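Local coordinates for 11S globulin seed storage protein (Amaranthus hypochondriacus, PDB 3QAC), which probably serves as a seed storage protein, acting as a nutrient reservoir built from paired cupin domains in each subunit, at residues Ile53-Glu58 and Pro178-Leu183; Asn210-Phe215 and Glu222-Ser227; Pro302-Leu307 and Arg332-Ala337. All blocks are in the same frame, centred on the assembly; numbering follows the deposited sequence.

The three contacts follow one another along the chain, each closing before the next opens. Contact 1 lies inside the N-terminal cupin barrel, where strands 51-57 and 180-182, from two different sheets, face each other. Contact 2 comes next, its centre about 22 Å from that of contact 1, in the helical extension beyond the barrel; the two touch directly, since Tyr182 O and Ile211 N are 2.8 Å apart, and both reach the second subunit. Contact 3 belongs to the C-terminal cupin domain, on the opposite side of the chain's centre, about 54 Å between centres from contact 2. Contacts 1 and 3 lie in the two cupin domains, and all three come within reach of neighbouring subunits.

Contact 1. Residues Ile53-Glu58 and Pro178-Leu183; sequences IRRTIE and PTRFYL
Arg180 meets Arg55 in the interior of the N-terminal cupin barrel, the two side chains approaching from opposite directions. With CG anti to the backbone N (chi1 -164°) and a bend at chi3, Arg180 turns its guanidinium so that Arg55 NH2 lies over the centre of one face, 3.4 Å from Arg180 CZ. Arg55, extended from CG to NE, offers an edge in return: Arg180 NE lies near the plane of its guanidinium, and the two planes stand 85° apart. Arg55 NH2 and Arg180 NE, at 3.4 Å, are both donors, so the approach is no bond; instead both nitrogens make salt bridges to Glu190 OE1. Arg180 NH2 also pairs with Glu72, while its NH1 bonds to Ser66 OG. Ile53 flanks the pair, its CD1 4.2 Å from Arg180 NH2 and also over one face of the Arg55 guanidinium, offset toward the rim. A methionine in place of Arg180 would probably leave Glu72 without this charged mate and Glu190 with one salt bridge fewer, setting the Arg55 tip freer to turn. Two residues on, Tyr182 brings its hydroxyl to the same cluster. Its OH is 3.6 Å from Arg55 NH2, its ring is nearly perpendicular to that guanidinium, and the hydroxyl is hydrogen-bonded to Glu190 OE2 and Asn243 ND2. The strand axes of 53-57 and 180-182 stay 14.8 Å apart, so these long side chains span the gap between two sheets. Because the arginines gather round the carboxylates of Glu190 and Glu72, their closeness is probably well compensated, and Glu190, held by Arg55, Arg180 and Tyr182, ties the two walls together through a polar network within the barrel.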
# COMPACT_ATOMS: atom_id res chain seq x y z
N ILE A 53 -0.84 -19.61 12.97
CA ILE A 53 -0.97 -20.34 14.21
C ILE A 53 -2.23 -21.19 14.23
O ILE A 53 -3.18 -20.98 13.46
CB ILE A 53 -0.99 -19.42 15.42
CG1 ILE A 53 -2.18 -18.48 15.35
CG2 ILE A 53 0.32 -18.65 15.52
CD1 ILE A 53 -2.46 -17.79 16.69
N ARG A 54 -2.22 -22.18 15.11
CA ARG A 54 -3.40 -22.99 15.33
C ARG A 54 -3.57 -23.06 16.83
O ARG A 54 -2.63 -23.39 17.55
CB ARG A 54 -3.25 -24.37 14.71
CG ARG A 54 -4.31 -25.36 15.15
CD ARG A 54 -4.15 -26.69 14.42
NE ARG A 54 -2.88 -27.34 14.73
CZ ARG A 54 -2.18 -28.06 13.86
NH1 ARG A 54 -1.03 -28.61 14.22
NH2 ARG A 54 -2.62 -28.21 12.62
N ARG A 55 -4.74 -22.69 17.32
CA ARG A 55 -4.99 -22.74 18.75
C ARG A 55 -6.01 -23.81 18.99
O ARG A 55 -7.02 -23.90 18.28
CB ARG A 55 -5.52 -21.42 19.30
CG ARG A 55 -4.63 -20.21 19.04
CD ARG A 55 -5.16 -18.99 19.78
NE ARG A 55 -4.41 -17.78 19.48
CZ ARG A 55 -3.23 -17.47 20.03
NH1 ARG A 55 -2.64 -18.30 20.90
NH2 ARG A 55 -2.62 -16.34 19.70
N THR A 56 -5.72 -24.64 19.98
CA THR A 56 -6.63 -25.65 20.43
C THR A 56 -7.03 -25.25 21.83
O THR A 56 -6.22 -25.25 22.74
CB THR A 56 -5.94 -27.00 20.45
OG1 THR A 56 -5.54 -27.33 19.12
CG2 THR A 56 -6.88 -28.07 20.98
N ILE A 57 -8.28 -24.86 21.97
CA ILE A 57 -8.78 -24.42 23.25
C ILE A 57 -9.65 -25.53 23.80
O ILE A 57 -10.68 -25.87 23.21
CB ILE A 57 -9.66 -23.17 23.10
CG1 ILE A 57 -8.91 -22.09 22.32
CG2 ILE A 57 -10.12 -22.67 24.46
CD1 ILE A 57 -9.74 -20.86 22.06
N GLU A 58 -9.23 -26.11 24.91
CA GLU A 58 -9.98 -27.18 25.54
C GLU A 58 -11.36 -26.69 25.98
O GLU A 58 -11.56 -25.49 26.16
CB GLU A 58 -9.21 -27.75 26.74
CG GLU A 58 -7.83 -28.30 26.39
CD GLU A 58 -7.05 -28.69 27.64
OE1 GLU A 58 -7.69 -28.81 28.71
OE2 GLU A 58 -5.81 -28.86 27.55
N PRO A 178 4.51 -11.66 13.83
CA PRO A 178 3.36 -10.98 14.43
C PRO A 178 3.77 -10.35 15.75
O PRO A 178 4.68 -10.85 16.42
CB PRO A 178 2.36 -12.11 14.68
CG PRO A 178 2.69 -13.11 13.63
CD PRO A 178 4.20 -13.06 13.51
N THR A 179 3.13 -9.25 16.10
CA THR A 179 3.29 -8.67 17.40
C THR A 179 1.97 -8.83 18.11
O THR A 179 0.92 -8.39 17.62
CB THR A 179 3.65 -7.20 17.30
OG1 THR A 179 4.93 -7.08 16.66
CG2 THR A 179 3.75 -6.58 18.66
N ARG A 180 2.00 -9.52 19.24
CA ARG A 180 0.79 -9.71 20.01
C ARG A 180 0.84 -9.08 21.39
O ARG A 180 1.81 -9.23 22.12
CB ARG A 180 0.46 -11.19 20.16
CG ARG A 180 -0.98 -11.37 20.62
CD ARG A 180 -1.37 -12.80 20.53
NE ARG A 180 -1.45 -13.22 19.14
CZ ARG A 180 -2.57 -13.17 18.44
NH1 ARG A 180 -3.66 -12.71 19.02
NH2 ARG A 180 -2.60 -13.60 17.19
N PHE A 181 -0.25 -8.39 21.73
CA PHE A 181 -0.39 -7.74 23.02
C PHE A 181 -1.55 -8.42 23.76
O PHE A 181 -2.65 -8.51 23.23
CB PHE A 181 -0.72 -6.26 22.85
CG PHE A 181 0.26 -5.49 21.99
CD1 PHE A 181 1.09 -4.53 22.55
CD2 PHE A 181 0.34 -5.70 20.63
CE1 PHE A 181 1.97 -3.79 21.78
CE2 PHE A 181 1.22 -4.97 19.84
CZ PHE A 181 2.04 -4.01 20.42
N TYR A 182 -1.29 -8.90 24.97
CA TYR A 182 -2.35 -9.50 25.80
C TYR A 182 -2.83 -8.53 26.87
O TYR A 182 -2.09 -7.65 27.33
CB TYR A 182 -1.89 -10.80 26.46
CG TYR A 182 -2.00 -12.02 25.57
CD1 TYR A 182 -0.98 -12.36 24.71
CD2 TYR A 182 -3.13 -12.80 25.59
CE1 TYR A 182 -1.08 -13.48 23.89
CE2 TYR A 182 -3.24 -13.91 24.78
CZ TYR A 182 -2.22 -14.26 23.94
OH TYR A 182 -2.34 -15.38 23.13
N LEU A 183 -4.09 -8.72 27.25
CA LEU A 183 -4.75 -7.82 28.18
C LEU A 183 -4.91 -8.45 29.55
O LEU A 183 -5.53 -7.87 30.43
CB LEU A 183 -6.12 -7.45 27.61
CG LEU A 183 -5.95 -6.39 26.54
CD1 LEU A 183 -7.22 -6.23 25.72
CD2 LEU A 183 -5.57 -5.09 27.23

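Contact 2. Residues Asn210-Phe215 and Glu222-Ser227; sequences NIFRGF and ESFGVS
Phe212 and Phe224 carry this contact alone, as an offset edge-to-face (T-shaped) pair. The edge of Phe224 is directed at the face of Phe212, with centroids 5.9 Å apart and planes at 75°. The nearest approach joins Phe212 CE2 to Phe224 CZ at 3.9 Å, and the displacement brings the rim of the Phe212 ring, rather than its middle, up to Phe224. In each residue CG stands anti to the carbonyl carbon, and the two side chains cross at about a right angle. The backbone under Phe212 is fixed by an Asx turn: its N donates to Asn210 OD1 over 2.6 Å, tilted 17° from the carbonyl plane. Gly225, the first residue to leave helical backbone angles, has positive phi and forms a Schellman motif, and Ser227 then stands at the N-cap of helix 228-235. Leu220 packs on Phe212, and Leu234 of helix 228-235 touches both rings. Tyr430 and Ile418 of the second subunit pack against Phe212 and Phe224 respectively. This buried aromatic pair thus belongs to the helical extension that follows the N-terminal cupin barrel, an element that, as in other 11S globulin trimers, packs against the neighbouring subunit.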
# COMPACT_ATOMS: atom_id res chain seq x y z
N ASN A 210 1.52 -9.37 30.17
CA ASN A 210 0.45 -8.65 29.47
C ASN A 210 0.66 -7.15 29.60
O ASN A 210 1.45 -6.71 30.43
CB ASN A 210 -0.93 -9.06 30.02
CG ASN A 210 -1.26 -8.39 31.35
OD1 ASN A 210 -1.38 -7.17 31.42
ND2 ASN A 210 -1.43 -9.19 32.40
N ILE A 211 -0.04 -6.36 28.80
CA ILE A 211 0.32 -4.94 28.72
C ILE A 211 0.21 -4.23 30.05
O ILE A 211 0.93 -3.26 30.31
CB ILE A 211 -0.49 -4.17 27.66
CG1 ILE A 211 -1.95 -4.04 28.07
CG2 ILE A 211 -0.35 -4.82 26.30
CD1 ILE A 211 -2.73 -3.21 27.10
N PHE A 212 -0.69 -4.70 30.91
CA PHE A 212 -0.89 -4.07 32.21
C PHE A 212 0.36 -4.20 33.07
O PHE A 212 0.71 -3.27 33.79
CB PHE A 212 -2.11 -4.65 32.92
CG PHE A 212 -3.40 -4.27 32.27
CD1 PHE A 212 -4.28 -5.24 31.84
CD2 PHE A 212 -3.73 -2.94 32.07
CE1 PHE A 212 -5.48 -4.89 31.23
CE2 PHE A 212 -4.91 -2.58 31.46
CZ PHE A 212 -5.79 -3.56 31.04
N ARG A 213 1.03 -5.35 32.98
CA ARG A 213 2.27 -5.54 33.72
C ARG A 213 3.23 -4.38 33.47
O ARG A 213 4.08 -4.06 34.30
CB ARG A 213 2.94 -6.88 33.35
CG ARG A 213 4.46 -6.81 33.40
CD ARG A 213 5.10 -8.12 33.84
NE ARG A 213 6.54 -7.95 34.04
CZ ARG A 213 7.37 -8.90 34.49
NH1 ARG A 213 6.90 -10.10 34.79
NH2 ARG A 213 8.66 -8.64 34.63
N GLY A 214 3.09 -3.74 32.32
CA GLY A 214 4.00 -2.67 31.96
C GLY A 214 3.79 -1.39 32.75
O GLY A 214 4.72 -0.61 32.96
N PHE A 215 2.57 -1.15 33.19
CA PHE A 215 2.29 0.11 33.86
C PHE A 215 2.63 0.10 35.35
O PHE A 215 2.53 -0.93 36.03
CB PHE A 215 0.85 0.55 33.63
CG PHE A 215 0.53 0.92 32.21
CD1 PHE A 215 0.89 2.16 31.70
CD2 PHE A 215 -0.15 0.03 31.38
CE1 PHE A 215 0.60 2.52 30.40
CE2 PHE A 215 -0.45 0.37 30.07
CZ PHE A 215 -0.08 1.62 29.57
N GLU A 222 -5.41 3.72 40.04
CA GLU A 222 -6.02 5.02 39.84
C GLU A 222 -6.89 4.99 38.59
O GLU A 222 -8.01 5.51 38.58
CB GLU A 222 -4.93 6.07 39.69
CG GLU A 222 -5.46 7.44 39.35
CD GLU A 222 -5.07 8.48 40.39
OE1 GLU A 222 -5.80 8.61 41.40
OE2 GLU A 222 -4.04 9.17 40.18
N SER A 223 -6.36 4.39 37.53
CA SER A 223 -7.03 4.41 36.24
C SER A 223 -8.40 3.78 36.33
O SER A 223 -9.37 4.31 35.81
CB SER A 223 -6.19 3.69 35.18
OG SER A 223 -5.03 4.42 34.87
N PHE A 224 -8.47 2.65 37.02
CA PHE A 224 -9.71 1.89 37.10
C PHE A 224 -10.58 2.23 38.31
O PHE A 224 -11.65 1.65 38.48
CB PHE A 224 -9.42 0.39 37.06
CG PHE A 224 -8.92 -0.11 35.73
CD1 PHE A 224 -7.58 -0.05 35.41
CD2 PHE A 224 -9.81 -0.61 34.78
CE1 PHE A 224 -7.12 -0.50 34.18
CE2 PHE A 224 -9.36 -1.06 33.55
CZ PHE A 224 -8.02 -1.00 33.25
N GLY A 225 -10.13 3.17 39.14
CA GLY A 225 -10.81 3.47 40.38
C GLY A 225 -10.86 2.22 41.23
O GLY A 225 -11.89 1.84 41.80
N VAL A 226 -9.71 1.56 41.32
CA VAL A 226 -9.66 0.24 41.91
C VAL A 226 -8.50 0.16 42.89
O VAL A 226 -7.56 0.96 42.82
CB VAL A 226 -9.57 -0.84 40.79
CG1 VAL A 226 -8.32 -1.68 40.92
CG2 VAL A 226 -10.84 -1.69 40.77
N SER A 227 -8.56 -0.79 43.83
CA SER A 227 -7.50 -0.90 44.83
C SER A 227 -6.21 -1.32 44.15
O SER A 227 -6.23 -1.86 43.04
CB SER A 227 -7.89 -1.89 45.93
OG SER A 227 -7.90 -3.22 45.46

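Contact 3. Residues Pro302-Leu307 and Arg332-Ala337; sequences PEAGRL and RNAMMA
Ala304 packs against Ala334 where the two segments come nearest, their CA atoms 4.9 Å apart. The methyl of Ala334 points at the other segment and lies against the backbone of Ala304, with Ala334 CB 3.0 Å from Ala304 O, a tight approach. The two methyl groups themselves lie 4.3 Å apart, so the packing here is as much methyl on main chain as methyl on methyl. Gly305 follows with phi 145°, a conformation in which a beta carbon would run into the carbonyl oxygen of Ala304. Together Ala304 and Gly305 form a classic beta bulge opposite the end of strand 299-301. Leu307 makes the second apolar touch. Its CG is anti to the backbone N (chi1 -168°), which sends CD2 to meet the methyl CE of Met336 at 3.8 Å. Met336 reaches it with a chain extended beyond CG, and the two side chains cross at about a right angle. The local chain directions differ by 37°; Leu307 and Met336 lie on strands of separate sheets, while Ala304 and Ala334 lie in the loops just before those strands. Strand 305-310 lies between strands 299-301 and 324-330, and Ala304 and Arg306 pair by backbone bonds with Tyr331 and Val329. Strand 335-341 instead belongs to the sheet that holds 385-391, 408-410 and 449-450. Phe408 touches both Leu307 and Met336, and Leu449 packs on both Ala304 and Met336, so strands 408-410 and 449-450 contribute to the apolar layer between the two sheets of the C-terminal cupin domain.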
# COMPACT_ATOMS: atom_id res chain seq x y z
N PRO A 302 -20.52 -32.70 -9.46
CA PRO A 302 -21.01 -34.03 -9.12
C PRO A 302 -19.90 -35.04 -8.84
O PRO A 302 -19.17 -35.41 -9.76
CB PRO A 302 -21.78 -34.43 -10.37
CG PRO A 302 -22.36 -33.13 -10.86
CD PRO A 302 -21.37 -32.04 -10.47
N GLU A 303 -19.79 -35.48 -7.59
CA GLU A 303 -18.79 -36.46 -7.20
C GLU A 303 -17.37 -36.02 -7.56
O GLU A 303 -16.51 -36.84 -7.89
CB GLU A 303 -19.11 -37.83 -7.81
CG GLU A 303 -20.30 -38.51 -7.15
CD GLU A 303 -20.70 -39.80 -7.84
OE1 GLU A 303 -20.69 -39.83 -9.10
OE2 GLU A 303 -21.03 -40.79 -7.14
N ALA A 304 -17.14 -34.72 -7.49
CA ALA A 304 -15.79 -34.16 -7.58
C ALA A 304 -15.54 -33.40 -6.29
O ALA A 304 -14.56 -33.65 -5.60
CB ALA A 304 -15.67 -33.25 -8.78
N GLY A 305 -16.45 -32.49 -5.98
CA GLY A 305 -16.45 -31.76 -4.72
C GLY A 305 -16.95 -30.33 -4.85
O GLY A 305 -17.71 -29.99 -5.76
N ARG A 306 -16.51 -29.47 -3.95
CA ARG A 306 -16.92 -28.08 -3.99
C ARG A 306 -15.84 -27.09 -3.53
O ARG A 306 -14.87 -27.43 -2.83
CB ARG A 306 -18.20 -27.87 -3.18
CG ARG A 306 -18.06 -28.20 -1.73
CD ARG A 306 -19.19 -27.58 -0.94
NE ARG A 306 -19.68 -28.48 0.10
CZ ARG A 306 -19.25 -28.49 1.36
NH1 ARG A 306 -19.77 -29.36 2.23
NH2 ARG A 306 -18.30 -27.65 1.76
N LEU A 307 -16.06 -25.84 -3.93
CA LEU A 307 -15.17 -24.75 -3.60
C LEU A 307 -16.07 -23.64 -3.12
O LEU A 307 -17.09 -23.35 -3.73
CB LEU A 307 -14.40 -24.35 -4.85
CG LEU A 307 -13.22 -23.41 -4.71
CD1 LEU A 307 -12.12 -24.06 -3.85
CD2 LEU A 307 -12.72 -23.09 -6.10
N ARG A 332 -13.27 -38.52 -3.06
CA ARG A 332 -12.29 -39.54 -3.43
C ARG A 332 -11.81 -39.42 -4.88
O ARG A 332 -12.60 -39.36 -5.81
CB ARG A 332 -12.79 -40.97 -3.10
CG ARG A 332 -13.86 -41.56 -4.04
CD ARG A 332 -13.37 -42.86 -4.73
NE ARG A 332 -13.75 -44.10 -4.05
CZ ARG A 332 -14.38 -45.13 -4.62
NH1 ARG A 332 -14.72 -45.07 -5.91
NH2 ARG A 332 -14.67 -46.22 -3.92
N ASN A 333 -10.49 -39.35 -5.03
CA ASN A 333 -9.80 -39.32 -6.33
C ASN A 333 -10.13 -38.12 -7.22
O ASN A 333 -9.72 -38.07 -8.37
CB ASN A 333 -9.98 -40.63 -7.08
CG ASN A 333 -9.55 -41.84 -6.26
OD1 ASN A 333 -8.61 -41.76 -5.46
ND2 ASN A 333 -10.23 -42.96 -6.46
N ALA A 334 -10.86 -37.16 -6.68
CA ALA A 334 -11.19 -35.97 -7.44
C ALA A 334 -10.00 -35.04 -7.44
O ALA A 334 -9.11 -35.14 -6.58
CB ALA A 334 -12.41 -35.28 -6.86
N MET A 335 -9.98 -34.14 -8.41
CA MET A 335 -8.90 -33.18 -8.49
C MET A 335 -9.41 -31.78 -8.79
O MET A 335 -10.49 -31.59 -9.35
CB MET A 335 -7.86 -33.60 -9.54
CG MET A 335 -8.05 -32.94 -10.89
SD MET A 335 -6.69 -33.27 -12.03
CE MET A 335 -6.46 -35.03 -11.77
N MET A 336 -8.62 -30.80 -8.37
CA MET A 336 -8.81 -29.43 -8.80
C MET A 336 -7.82 -29.21 -9.93
O MET A 336 -6.62 -29.40 -9.74
CB MET A 336 -8.56 -28.47 -7.65
CG MET A 336 -8.81 -27.02 -8.01
SD MET A 336 -8.93 -26.00 -6.54
CE MET A 336 -9.40 -24.43 -7.25
N ALA A 337 -8.32 -28.86 -11.11
CA ALA A 337 -7.46 -28.69 -12.26
C ALA A 337 -6.29 -27.77 -11.96
O ALA A 337 -6.37 -26.90 -11.10
CB ALA A 337 -8.24 -28.14 -13.43